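Local coordinates for signal recognition particle 54 kDa protein (Aeropyrum pernix, PDB 7EPK), which belongs to the SRP54 family of signal recognition particle proteins, joining a helical bundle, a P-loop GTPase-type domain and a helical signal-peptide-binding domain in one chain, at residues Arg314-Val319 with Pro350-Leu355; Thr328-Leu333 with Ala375-Met380; Lys371-Ile376 with Arg411-Tyr416. All blocks are in the same frame, centred on the assembly; numbering follows the deposited sequence.

How the contacts relate
Followed from the N terminus, the chain leaves the long helix 293-320, and contact 1 closes the first loop when 350-355 comes back against 314-319. Helix 326-337 lies inside that loop, and its segment 328-333 opens contact 2, which closes only at 375-380; contacts 1 and 2 therefore cross along the chain. Contact 3 starts on helix 367-379, where contact 2 ends, shares Ala375 and Ile376 with it, and closes at 411-416. The centres of contacts 2 and 3 are about 7 Å apart, whereas contact 1 lies about 17 Å and 19 Å away from them. Together the three tie helices 293-320, 326-337, 350-356, 367-379 and 409-423 to one another.

Contact 1: Arg314-Val319 with Pro350-Leu355; sequences RAAEDV and PGASML
The peptide plane between Gly351 and Ala352 turns one face to Ala316, whose CB stands over it, 3.3 Å from Ala352 N and 3.5 Å from Gly351 C. Gly351 O accepts the helical bond from Leu355 N. Methyl against backbone is thus the heart of this contact, and it illustrates how a residue without a side chain lets two helices come near: the CA atoms of Ala316 and Gly351 are 4.7 Å apart, and the axes of the two short segments approach to 7.5 Å at 59°. Beyond this point the packing passes to branched side chains. Leu355 reaches back with CD1 4.2 Å from Ala316 CB, while its CD2 meets Val319 CG1 at 4.1 Å, the two side chains crossing at about a right angle. Val319 can offer that methyl because CG1 is anti to the backbone N (chi1 160°). The side-chain contacts are apolar, with Glu317 at their exposed margin. Two neighbouring helices touch this contact: Gln332 of helix 326-337 lies against Ala315 and Val319, and Leu420 of helix 409-423 meets both Val319 and Leu355.

Contact 2: Thr328-Leu333 with Ala375-Met380; sequences TIYRQL and AIIESM
Ile377 supplies the apolar part of this contact with both of its branches. Its CD1 reaches into the surface of helix 326-337, 3.9 Å from Tyr330 CB and 4.2 Å from Leu333 CD1, with Ile329 CG2 a little farther off. Its other branch, CG2, comes obliquely to the Tyr330 ring and touches CD1 of that ring at 3.8 Å. One aliphatic side chain thus fits among three residues of the facing helix, an example of how helices can be bridged largely by side chains: the axes of the two short segments come no closer than 10.4 Å, at 146°. The polar part is a single hydrogen bond, Tyr330 to Glu378. Tyr330 OH donates to Glu378 OE1 over 2.7 Å; the oxygen lies at the edge of the ring, near its plane, and is met on its anti side, with the donor 30° out of the carboxylate plane. Tyr330 points its ring across the gap because CG is anti to the backbone N (chi1 -174°), and the extended Glu378 crosses it at about a right angle, its CG 3.7 Å from Tyr330 CE1. Glu378 is exposed and Tyr330 partly so, which puts the bond on the more open side, while Ile377 is buried. Helix 409-423 also touches both segments, Tyr417 on Ile329 and Leu413 on Ile377, and Arg331 packs on Glu311 of helix 293-320.

Contact 3: Lys371-Ile376 with Arg411-Tyr416; sequences KRWMAI and RELLVY
Trp373 lays one face of its indole over the start of the Leu413 side chain. Leu413 CB sits 4.0 Å from the centroid of the five-membered ring of Trp373 and only 5° off its normal, a well-centred CH-pi contact, and Leu413 CA covers the same ring system nearer the rim. The six-membered ring reaches farther, to Tyr416. There Trp373 CZ3 hangs over the face of the phenol ring, 3.5 Å from Tyr416 CG, with the two rings inclined at 56° in an oblique pairing. Tyr416 presents that face with CG anti to its own backbone N, and the hydroxyl, hydrogen-bonded to Ala362 O and Gln332 NE2, anchors the far end of the side chain. Both helices belong to the signal-peptide-binding domain, the all-helical part of SRP54 proteins, whose family is grouped with helix-turn-helix folds. The axes of segments 371-376 and 411-416 lie at 90°, and with 10.5 Å between them a large indole spans the interval. One turn along, Ile376 and Leu413 slide past each other in opposite directions, bringing Ile376 CG2 to 3.7 Å from Leu413 CD2. Glu412 also borders the indole, its CB 4.0 Å from Trp373 CZ2. Glu412 OE1 and Arg372 NH2 are 4.5 Å apart, too far for a salt bridge; Arg372 NE pairs weakly, at long range, with Asp409, an acid that also sits close to Glu412 OE1. Leu333 of helix 326-337 and Leu365 also pack against Trp373.

Contact 1: Arg314-Val319 with Pro350-Leu355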
loop_
_atom_site.group_PDB
_atom_site.type_symbol
_atom_site.label_atom_id
_atom_site.label_comp_id
_atom_site.label_asym_id
_atom_site.label_seq_id
_atom_site.Cartn_x
_atom_site.Cartn_y
_atom_site.Cartn_z
ATOM N N ARG A 314 0.031 -23.826 -19.768
ATOM C CA ARG A 314 -1.106 -24.770 -19.628
ATOM C C ARG A 314 -2.003 -24.645 -20.868
ATOM O O ARG A 314 -2.420 -25.680 -21.392
ATOM C CB ARG A 314 -1.874 -24.523 -18.326
ATOM C CG ARG A 314 -3.144 -25.351 -18.203
ATOM C CD ARG A 314 -3.585 -25.574 -16.773
ATOM N NE ARG A 314 -4.231 -24.400 -16.211
ATOM C CZ ARG A 314 -5.483 -24.023 -16.460
ATOM N NH1 ARG A 314 -6.247 -24.718 -17.288
ATOM N NH2 ARG A 314 -5.965 -22.937 -15.881
ATOM N N ALA A 315 -2.258 -23.425 -21.340
ATOM C CA ALA A 315 -3.197 -23.145 -22.451
ATOM C C ALA A 315 -2.690 -23.802 -23.739
ATOM O O ALA A 315 -3.504 -24.460 -24.411
ATOM C CB ALA A 315 -3.373 -21.661 -22.622
ATOM N N ALA A 316 -1.407 -23.615 -24.066
ATOM C CA ALA A 316 -0.708 -24.286 -25.189
ATOM C C ALA A 316 -0.662 -25.791 -24.918
ATOM O O ALA A 316 -1.092 -26.560 -25.792
ATOM C CB ALA A 316 0.682 -23.737 -25.364
ATOM N N GLU A 317 -0.169 -26.195 -23.746
ATOM C CA GLU A 317 -0.088 -27.627 -23.357
ATOM C C GLU A 317 -1.476 -28.272 -23.531
ATOM O O GLU A 317 -1.540 -29.350 -24.137
ATOM C CB GLU A 317 0.487 -27.751 -21.940
ATOM C CG GLU A 317 0.681 -29.184 -21.452
ATOM C CD GLU A 317 1.542 -30.093 -22.321
ATOM O OE1 GLU A 317 2.389 -29.573 -23.073
ATOM O OE2 GLU A 317 1.359 -31.326 -22.248
ATOM N N ASP A 318 -2.545 -27.616 -23.057
ATOM C CA ASP A 318 -3.945 -28.140 -23.075
ATOM C C ASP A 318 -4.440 -28.275 -24.519
ATOM O O ASP A 318 -5.345 -29.081 -24.753
ATOM C CB ASP A 318 -4.924 -27.285 -22.249
ATOM C CG ASP A 318 -5.566 -28.010 -21.068
ATOM O OD1 ASP A 318 -5.639 -29.262 -21.116
ATOM O OD2 ASP A 318 -6.007 -27.322 -20.107
ATOM N N VAL A 319 -3.893 -27.503 -25.452
ATOM C CA VAL A 319 -4.184 -27.656 -26.907
ATOM C C VAL A 319 -3.420 -28.886 -27.404
ATOM O O VAL A 319 -4.074 -29.798 -27.926
ATOM C CB VAL A 319 -3.811 -26.386 -27.692
ATOM C CG1 VAL A 319 -3.625 -26.646 -29.176
ATOM C CG2 VAL A 319 -4.831 -25.284 -27.469
ATOM N N PRO A 350 7.546 -24.676 -23.321
ATOM C CA PRO A 350 7.410 -25.937 -24.056
ATOM C C PRO A 350 6.271 -25.879 -25.085
ATOM O O PRO A 350 6.563 -25.901 -26.273
ATOM C CB PRO A 350 7.124 -27.001 -22.977
ATOM C CG PRO A 350 7.596 -26.372 -21.683
ATOM C CD PRO A 350 7.431 -24.875 -21.868
ATOM N N GLY A 351 5.024 -25.782 -24.605
ATOM C CA GLY A 351 3.804 -25.729 -25.431
ATOM C C GLY A 351 3.887 -24.627 -26.470
ATOM O O GLY A 351 3.962 -24.962 -27.658
ATOM N N ALA A 352 3.926 -23.367 -26.027
ATOM C CA ALA A 352 3.832 -22.143 -26.867
ATOM C C ALA A 352 4.902 -22.123 -27.975
ATOM O O ALA A 352 4.603 -21.577 -29.063
ATOM C CB ALA A 352 3.928 -20.912 -25.999
ATOM N N SER A 353 6.105 -22.652 -27.712
ATOM C CA SER A 353 7.194 -22.801 -28.713
ATOM C C SER A 353 6.674 -23.658 -29.868
ATOM O O SER A 353 6.634 -23.151 -31.004
ATOM C CB SER A 353 8.444 -23.395 -28.097
ATOM O OG SER A 353 9.423 -23.693 -29.084
ATOM N N MET A 354 6.250 -24.889 -29.555
ATOM C CA MET A 354 5.828 -25.926 -30.536
ATOM C C MET A 354 4.435 -25.605 -31.093
ATOM O O MET A 354 4.176 -25.987 -32.241
ATOM C CB MET A 354 5.798 -27.319 -29.903
ATOM C CG MET A 354 5.907 -28.435 -30.921
ATOM S SD MET A 354 5.964 -30.055 -30.126
ATOM C CE MET A 354 4.410 -30.769 -30.667
ATOM N N LEU A 355 3.572 -24.952 -30.304
ATOM C CA LEU A 355 2.193 -24.556 -30.711
ATOM C C LEU A 355 2.288 -23.655 -31.947
ATOM O O LEU A 355 1.580 -23.936 -32.934
ATOM C CB LEU A 355 1.498 -23.820 -29.559
ATOM C CG LEU A 355 -0.035 -23.855 -29.519
ATOM C CD1 LEU A 355 -0.584 -22.489 -29.138
ATOM C CD2 LEU A 355 -0.662 -24.312 -30.832
#

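Contact 2: Thr328-Leu333 with Ala375-Met380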
loop_
_atom_site.group_PDB
_atom_site.type_symbol
_atom_site.label_atom_id
_atom_site.label_comp_id
_atom_site.label_asym_id
_atom_site.label_seq_id
_atom_site.Cartn_x
_atom_site.Cartn_y
_atom_site.Cartn_z
ATOM N N THR A 328 -10.496 -23.044 -22.486
ATOM C CA THR A 328 -9.045 -23.108 -22.804
ATOM C C THR A 328 -8.667 -21.836 -23.547
ATOM O O THR A 328 -7.756 -21.142 -23.093
ATOM C CB THR A 328 -8.712 -24.338 -23.648
ATOM O OG1 THR A 328 -8.968 -25.490 -22.845
ATOM C CG2 THR A 328 -7.285 -24.344 -24.146
ATOM N N ILE A 329 -9.385 -21.554 -24.636
ATOM C CA ILE A 329 -9.168 -20.360 -25.514
ATOM C C ILE A 329 -9.350 -19.078 -24.685
ATOM O O ILE A 329 -8.527 -18.148 -24.808
ATOM C CB ILE A 329 -10.105 -20.383 -26.741
ATOM C CG1 ILE A 329 -9.886 -21.640 -27.584
ATOM C CG2 ILE A 329 -9.945 -19.108 -27.556
ATOM C CD1 ILE A 329 -10.703 -21.669 -28.851
ATOM N N TYR A 330 -10.390 -19.017 -23.864
ATOM C CA TYR A 330 -10.635 -17.839 -23.005
ATOM C C TYR A 330 -9.434 -17.590 -22.086
ATOM O O TYR A 330 -9.056 -16.425 -21.934
ATOM C CB TYR A 330 -11.895 -18.023 -22.171
ATOM C CG TYR A 330 -12.240 -16.789 -21.391
ATOM C CD1 TYR A 330 -12.998 -15.787 -21.963
ATOM C CD2 TYR A 330 -11.776 -16.597 -20.109
ATOM C CE1 TYR A 330 -13.340 -14.647 -21.256
ATOM C CE2 TYR A 330 -12.100 -15.459 -19.392
ATOM C CZ TYR A 330 -12.889 -14.478 -19.963
ATOM O OH TYR A 330 -13.233 -13.355 -19.264
ATOM N N ARG A 331 -8.878 -18.649 -21.481
ATOM C CA ARG A 331 -7.741 -18.560 -20.529
ATOM C C ARG A 331 -6.480 -18.220 -21.322
ATOM O O ARG A 331 -5.648 -17.429 -20.808
ATOM C CB ARG A 331 -7.543 -19.867 -19.753
ATOM C CG ARG A 331 -8.540 -20.079 -18.622
ATOM C CD ARG A 331 -8.169 -21.256 -17.732
ATOM N NE ARG A 331 -9.318 -21.706 -16.948
ATOM C CZ ARG A 331 -10.145 -22.693 -17.290
ATOM N NH1 ARG A 331 -11.174 -22.994 -16.513
ATOM N NH2 ARG A 331 -9.944 -23.380 -18.402
ATOM N N GLN A 332 -6.362 -18.818 -22.515
ATOM C CA GLN A 332 -5.261 -18.592 -23.484
ATOM C C GLN A 332 -5.220 -17.109 -23.863
ATOM O O GLN A 332 -4.143 -16.527 -23.767
ATOM C CB GLN A 332 -5.459 -19.472 -24.714
ATOM C CG GLN A 332 -4.310 -19.390 -25.712
ATOM C CD GLN A 332 -4.603 -20.225 -26.931
ATOM O OE1 GLN A 332 -4.800 -21.439 -26.835
ATOM N NE2 GLN A 332 -4.678 -19.558 -28.073
ATOM N N LEU A 333 -6.356 -16.520 -24.244
ATOM C CA LEU A 333 -6.431 -15.103 -24.693
ATOM C C LEU A 333 -6.073 -14.200 -23.514
ATOM O O LEU A 333 -5.151 -13.367 -23.678
ATOM C CB LEU A 333 -7.828 -14.786 -25.240
ATOM C CG LEU A 333 -8.245 -15.585 -26.477
ATOM C CD1 LEU A 333 -9.735 -15.446 -26.764
ATOM C CD2 LEU A 333 -7.425 -15.181 -27.686
ATOM N N ALA A 375 -15.005 -11.152 -25.280
ATOM C CA ALA A 375 -16.379 -10.597 -25.135
ATOM C C ALA A 375 -17.394 -11.607 -25.669
ATOM O O ALA A 375 -18.424 -11.826 -25.000
ATOM C CB ALA A 375 -16.491 -9.287 -25.878
ATOM N N ILE A 376 -17.090 -12.165 -26.848
ATOM C CA ILE A 376 -17.869 -13.226 -27.556
ATOM C C ILE A 376 -18.122 -14.382 -26.584
ATOM O O ILE A 376 -19.281 -14.721 -26.389
ATOM C CB ILE A 376 -17.118 -13.722 -28.814
ATOM C CG1 ILE A 376 -17.036 -12.669 -29.925
ATOM C CG2 ILE A 376 -17.718 -15.029 -29.311
ATOM C CD1 ILE A 376 -18.243 -12.620 -30.823
ATOM N N ILE A 377 -17.053 -14.980 -26.047
ATOM C CA ILE A 377 -17.106 -16.177 -25.154
ATOM C C ILE A 377 -17.963 -15.816 -23.937
ATOM O O ILE A 377 -18.819 -16.616 -23.524
ATOM C CB ILE A 377 -15.689 -16.649 -24.757
ATOM C CG1 ILE A 377 -14.867 -17.105 -25.964
ATOM C CG2 ILE A 377 -15.762 -17.766 -23.734
ATOM C CD1 ILE A 377 -13.416 -17.257 -25.667
ATOM N N GLU A 378 -17.781 -14.618 -23.399
ATOM C CA GLU A 378 -18.517 -14.175 -22.186
ATOM C C GLU A 378 -20.028 -14.151 -22.460
ATOM O O GLU A 378 -20.785 -14.255 -21.485
ATOM C CB GLU A 378 -17.965 -12.835 -21.705
ATOM C CG GLU A 378 -16.562 -12.920 -21.132
ATOM C CD GLU A 378 -15.924 -11.571 -20.869
ATOM O OE1 GLU A 378 -14.692 -11.515 -20.670
ATOM O OE2 GLU A 378 -16.664 -10.583 -20.864
ATOM N N SER A 379 -20.461 -14.029 -23.722
ATOM C CA SER A 379 -21.897 -13.895 -24.126
ATOM C C SER A 379 -22.496 -15.264 -24.504
ATOM O O SER A 379 -23.730 -15.387 -24.494
ATOM C CB SER A 379 -22.084 -12.864 -25.241
ATOM O OG SER A 379 -21.705 -11.557 -24.815
ATOM N N MET A 380 -21.668 -16.270 -24.789
ATOM C CA MET A 380 -22.121 -17.667 -25.006
ATOM C C MET A 380 -22.749 -18.214 -23.715
ATOM O O MET A 380 -22.195 -17.951 -22.656
ATOM C CB MET A 380 -20.929 -18.550 -25.365
ATOM C CG MET A 380 -20.174 -18.101 -26.582
ATOM S SD MET A 380 -19.000 -19.377 -27.039
ATOM C CE MET A 380 -18.442 -18.841 -28.651
#

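Contact 3: Lys371-Ile376 with Arg411-Tyr416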
loop_
_atom_site.group_PDB
_atom_site.type_symbol
_atom_site.label_atom_id
_atom_site.label_comp_id
_atom_site.label_asym_id
_atom_site.label_seq_id
_atom_site.Cartn_x
_atom_site.Cartn_y
_atom_site.Cartn_z
ATOM N N LYS A 371 -9.509 -9.347 -27.517
ATOM C CA LYS A 371 -10.477 -8.628 -26.633
ATOM C C LYS A 371 -11.906 -8.867 -27.131
ATOM O O LYS A 371 -12.826 -8.926 -26.287
ATOM C CB LYS A 371 -10.167 -7.126 -26.559
ATOM C CG LYS A 371 -10.956 -6.323 -25.525
ATOM C CD LYS A 371 -11.980 -5.367 -26.129
ATOM C CE LYS A 371 -12.551 -4.358 -25.147
ATOM N NZ LYS A 371 -11.568 -3.304 -24.788
ATOM N N ARG A 372 -12.090 -8.981 -28.447
ATOM C CA ARG A 372 -13.426 -9.188 -29.070
ATOM C C ARG A 372 -13.821 -10.643 -28.817
ATOM O O ARG A 372 -14.974 -10.900 -28.417
ATOM C CB ARG A 372 -13.417 -8.897 -30.581
ATOM C CG ARG A 372 -13.417 -7.423 -30.989
ATOM C CD ARG A 372 -13.768 -7.238 -32.467
ATOM N NE ARG A 372 -12.954 -8.037 -33.390
ATOM C CZ ARG A 372 -11.779 -7.668 -33.901
ATOM N NH1 ARG A 372 -11.246 -6.497 -33.592
ATOM N NH2 ARG A 372 -11.127 -8.486 -34.708
ATOM N N TRP A 373 -12.878 -11.559 -29.045
ATOM C CA TRP A 373 -13.071 -13.015 -28.852
ATOM C C TRP A 373 -13.454 -13.295 -27.402
ATOM O O TRP A 373 -14.330 -14.149 -27.197
ATOM C CB TRP A 373 -11.815 -13.765 -29.284
ATOM C CG TRP A 373 -11.732 -13.893 -30.767
ATOM C CD1 TRP A 373 -12.507 -13.247 -31.684
ATOM C CD2 TRP A 373 -10.814 -14.708 -31.514
ATOM N NE1 TRP A 373 -12.144 -13.608 -32.950
ATOM C CE2 TRP A 373 -11.103 -14.501 -32.880
ATOM C CE3 TRP A 373 -9.775 -15.589 -31.174
ATOM C CZ2 TRP A 373 -10.397 -15.158 -33.895
ATOM C CZ3 TRP A 373 -9.080 -16.238 -32.178
ATOM C CH2 TRP A 373 -9.389 -16.022 -33.521
ATOM N N MET A 374 -12.853 -12.579 -26.443
ATOM C CA MET A 374 -13.151 -12.761 -25.003
ATOM C C MET A 374 -14.589 -12.292 -24.730
ATOM O O MET A 374 -15.341 -13.048 -24.088
ATOM C CB MET A 374 -12.110 -12.080 -24.104
ATOM C CG MET A 374 -10.855 -12.970 -23.884
ATOM S SD MET A 374 -9.455 -12.234 -22.943
ATOM C CE MET A 374 -10.354 -11.626 -21.516
ATOM N N ALA A 375 -15.005 -11.152 -25.280
ATOM C CA ALA A 375 -16.379 -10.597 -25.135
ATOM C C ALA A 375 -17.394 -11.607 -25.669
ATOM O O ALA A 375 -18.424 -11.826 -25.000
ATOM C CB ALA A 375 -16.491 -9.287 -25.878
ATOM N N ILE A 376 -17.090 -12.165 -26.848
ATOM C CA ILE A 376 -17.869 -13.226 -27.556
ATOM C C ILE A 376 -18.122 -14.382 -26.584
ATOM O O ILE A 376 -19.281 -14.721 -26.389
ATOM C CB ILE A 376 -17.118 -13.722 -28.814
ATOM C CG1 ILE A 376 -17.036 -12.669 -29.925
ATOM C CG2 ILE A 376 -17.718 -15.029 -29.311
ATOM C CD1 ILE A 376 -18.243 -12.620 -30.823
ATOM N N ARG A 411 -17.907 -16.296 -36.099
ATOM C CA ARG A 411 -17.438 -17.345 -37.060
ATOM C C ARG A 411 -15.910 -17.484 -37.016
ATOM O O ARG A 411 -15.443 -18.621 -37.127
ATOM C CB ARG A 411 -17.826 -17.063 -38.520
ATOM C CG ARG A 411 -19.286 -17.299 -38.868
ATOM C CD ARG A 411 -19.552 -16.982 -40.330
ATOM N NE ARG A 411 -20.919 -17.372 -40.637
ATOM C CZ ARG A 411 -21.304 -18.601 -40.962
ATOM N NH1 ARG A 411 -20.405 -19.570 -41.087
ATOM N NH2 ARG A 411 -22.587 -18.854 -41.173
ATOM N N GLU A 412 -15.157 -16.382 -36.919
ATOM C CA GLU A 412 -13.663 -16.404 -36.933
ATOM C C GLU A 412 -13.166 -17.253 -35.751
ATOM O O GLU A 412 -12.356 -18.152 -35.984
ATOM C CB GLU A 412 -13.056 -14.995 -36.858
ATOM C CG GLU A 412 -13.310 -14.103 -38.069
ATOM C CD GLU A 412 -13.016 -12.617 -37.861
ATOM O OE1 GLU A 412 -12.599 -12.235 -36.746
ATOM O OE2 GLU A 412 -13.213 -11.829 -38.813
ATOM N N LEU A 413 -13.629 -16.950 -34.531
ATOM C CA LEU A 413 -13.291 -17.699 -33.292
ATOM C C LEU A 413 -13.632 -19.165 -33.538
ATOM O O LEU A 413 -12.757 -20.038 -33.348
ATOM C CB LEU A 413 -14.083 -17.134 -32.095
ATOM C CG LEU A 413 -14.080 -17.946 -30.786
ATOM C CD1 LEU A 413 -12.682 -18.399 -30.390
ATOM C CD2 LEU A 413 -14.684 -17.142 -29.645
ATOM N N LEU A 414 -14.875 -19.406 -33.953
ATOM C CA LEU A 414 -15.411 -20.768 -34.150
ATOM C C LEU A 414 -14.446 -21.555 -35.042
ATOM O O LEU A 414 -14.000 -22.650 -34.608
ATOM C CB LEU A 414 -16.834 -20.662 -34.696
ATOM C CG LEU A 414 -17.919 -20.886 -33.640
ATOM C CD1 LEU A 414 -17.698 -20.041 -32.395
ATOM C CD2 LEU A 414 -19.299 -20.627 -34.213
ATOM N N VAL A 415 -14.047 -20.987 -36.185
ATOM C CA VAL A 415 -13.081 -21.635 -37.125
ATOM C C VAL A 415 -11.780 -21.888 -36.359
ATOM O O VAL A 415 -11.256 -23.020 -36.467
ATOM C CB VAL A 415 -12.843 -20.803 -38.403
ATOM C CG1 VAL A 415 -11.758 -21.396 -39.295
ATOM C CG2 VAL A 415 -14.125 -20.635 -39.199
ATOM N N TYR A 416 -11.310 -20.880 -35.611
ATOM C CA TYR A 416 -10.046 -20.900 -34.823
ATOM C C TYR A 416 -10.074 -22.129 -33.924
ATOM O O TYR A 416 -9.173 -23.000 -34.017
ATOM C CB TYR A 416 -9.874 -19.623 -33.995
ATOM C CG TYR A 416 -8.608 -19.564 -33.178
ATOM C CD1 TYR A 416 -7.416 -19.137 -33.741
ATOM C CD2 TYR A 416 -8.600 -19.928 -31.839
ATOM C CE1 TYR A 416 -6.247 -19.081 -33.000
ATOM C CE2 TYR A 416 -7.441 -19.879 -31.087
ATOM C CZ TYR A 416 -6.263 -19.446 -31.670
ATOM O OH TYR A 416 -5.112 -19.385 -30.948
#